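Local coordinates for HIGH potential IRON sulfur protein (Ectothiorhodospira shaposhnikovii, PDB 1HPI) that carries electrons in anaerobic electron transport of a photosynthetic purple bacterium, using a high-potential [4Fe-4S] cluster held by four cysteines, at residues S52-G56 with K57-A61. Numbering follows the deposited sequence.
With SF4 (iron/sulfur cluster), chain B.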
# COMPACT_ATOMS: atom_id res chain seq x y z
N SER A 52 2.61 3.12 7.96
CA SER A 52 3.33 2.66 9.15
C SER A 52 4.26 1.50 8.94
O SER A 52 5.29 1.38 9.60
CB SER A 52 2.34 2.26 10.22
OG SER A 52 1.53 3.39 10.42
N VAL A 53 3.90 0.62 8.02
CA VAL A 53 4.74 -0.52 7.78
C VAL A 53 5.91 -0.26 6.84
O VAL A 53 6.75 -1.14 6.69
CB VAL A 53 3.92 -1.80 7.58
CG1 VAL A 53 3.37 -1.93 6.17
CG2 VAL A 53 4.72 -3.05 7.95
N PHE A 54 5.98 0.94 6.24
CA PHE A 54 7.07 1.30 5.33
C PHE A 54 7.65 2.64 5.75
O PHE A 54 7.46 3.65 5.09
CB PHE A 54 6.50 1.46 3.91
CG PHE A 54 6.24 0.14 3.23
CD1 PHE A 54 7.33 -0.62 2.81
CD2 PHE A 54 4.95 -0.35 2.99
CE1 PHE A 54 7.16 -1.85 2.16
CE2 PHE A 54 4.77 -1.58 2.34
CZ PHE A 54 5.87 -2.33 1.93
N PRO A 55 8.35 2.66 6.86
CA PRO A 55 8.94 3.89 7.35
C PRO A 55 9.83 4.58 6.32
O PRO A 55 10.62 3.94 5.63
CB PRO A 55 9.79 3.50 8.57
CG PRO A 55 9.45 2.06 8.89
CD PRO A 55 8.71 1.48 7.69
N GLY A 56 9.68 5.90 6.24
CA GLY A 56 10.47 6.71 5.32
C GLY A 56 10.01 6.67 3.87
O GLY A 56 10.67 7.22 3.00
N LYS A 57 8.88 6.03 3.63
CA LYS A 57 8.38 5.94 2.27
C LYS A 57 6.96 6.41 2.09
O LYS A 57 6.20 6.46 3.05
CB LYS A 57 8.08 4.49 1.96
CG LYS A 57 9.31 3.64 1.85
CD LYS A 57 10.39 4.34 1.09
CE LYS A 57 11.50 3.37 0.78
NZ LYS A 57 12.73 4.03 0.35
N LEU A 58 6.63 6.73 0.84
CA LEU A 58 5.30 7.16 0.45
C LEU A 58 4.74 6.00 -0.38
O LEU A 58 5.43 5.50 -1.27
CB LEU A 58 5.25 8.40 -0.46
CG LEU A 58 5.71 9.68 0.23
CD1 LEU A 58 5.70 10.82 -0.79
CD2 LEU A 58 4.78 10.00 1.38
N VAL A 59 3.51 5.56 -0.10
CA VAL A 59 2.92 4.47 -0.87
C VAL A 59 1.78 5.03 -1.71
O VAL A 59 1.25 6.10 -1.40
CB VAL A 59 2.46 3.29 -0.02
CG1 VAL A 59 3.64 2.79 0.80
CG2 VAL A 59 1.30 3.71 0.88
N SER A 60 1.40 4.31 -2.76
CA SER A 60 0.32 4.71 -3.64
C SER A 60 -1.05 4.57 -2.97
O SER A 60 -1.39 3.51 -2.46
CB SER A 60 0.39 3.84 -4.88
OG SER A 60 -0.78 4.04 -5.65
N ALA A 61 -1.86 5.63 -2.97
CA ALA A 61 -3.18 5.54 -2.36
C ALA A 61 -4.03 4.44 -3.03
O ALA A 61 -4.96 3.87 -2.44
CB ALA A 61 -3.89 6.88 -2.44
FE1 SF4 B . -0.96 0.13 1.60
FE2 SF4 B . -1.92 -0.74 4.02
FE3 SF4 B . 0.62 0.27 3.79
FE4 SF4 B . 0.01 -2.13 2.64
S1 SF4 B . -0.06 -1.63 4.84
S2 SF4 B . 1.18 -0.46 1.70
S3 SF4 B . -2.10 -1.80 2.05
S4 SF4 B . -1.32 1.37 3.40
O HOH W 1 5.72 5.98 5.59
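A type II beta turn from Phe54 to Lys57 leads the chain into strand 57-60; the side chains at its two ends touch through their CB atoms, while the Phe54 ring reaches on to the iron-sulfur cluster of this HiPIP fold. The backbone N of Lys57 donates to the carbonyl O of Phe54 at 3.1 Å; the bond is bent, 143° at the hydrogen. At the corner, Gly56 takes a positive phi of 78°, as the third residue of a type II turn does. A water sits between Phe54 O (3.0 Å) and Lys57 O (2.6 Å), within hydrogen-bonding distance of both.

Across the turn, the CB methylenes of Phe54 and Lys57 touch, 3.9 Å apart. With CG anti to its carbonyl carbon (chi1 -77°), the Phe54 ring swings away from the turn and toward the cluster, its CE2 edge 3.8 Å from sulfide S2 of SF4 and near the ring plane. Val59 crosses Phe54 at about a right angle, and its CG1 meets Phe54 CD2 obliquely at 4.0 Å. The ring edge of Phe54 and this CG1 methyl of Val59 both lie against S2. Val53 CG1 approaches another sulfide, S1, at 3.7 Å. The Lys57 chain, bent at chi2, runs back along Gly56, with CD 3.5 Å from Gly56 O. Cut back to an alanine here, the side chain would probably uncover the Gly56 peptide where CG and CD now lie and leave Glu2 without its long, weak ion-pair partner.

Strand 57-60 is the middle one of a small mixed sheet, pairing with 2-3 through Leu58 and with 48-50 through Val59, whose side chain also lies near the cluster ligands Cys34 and Cys51.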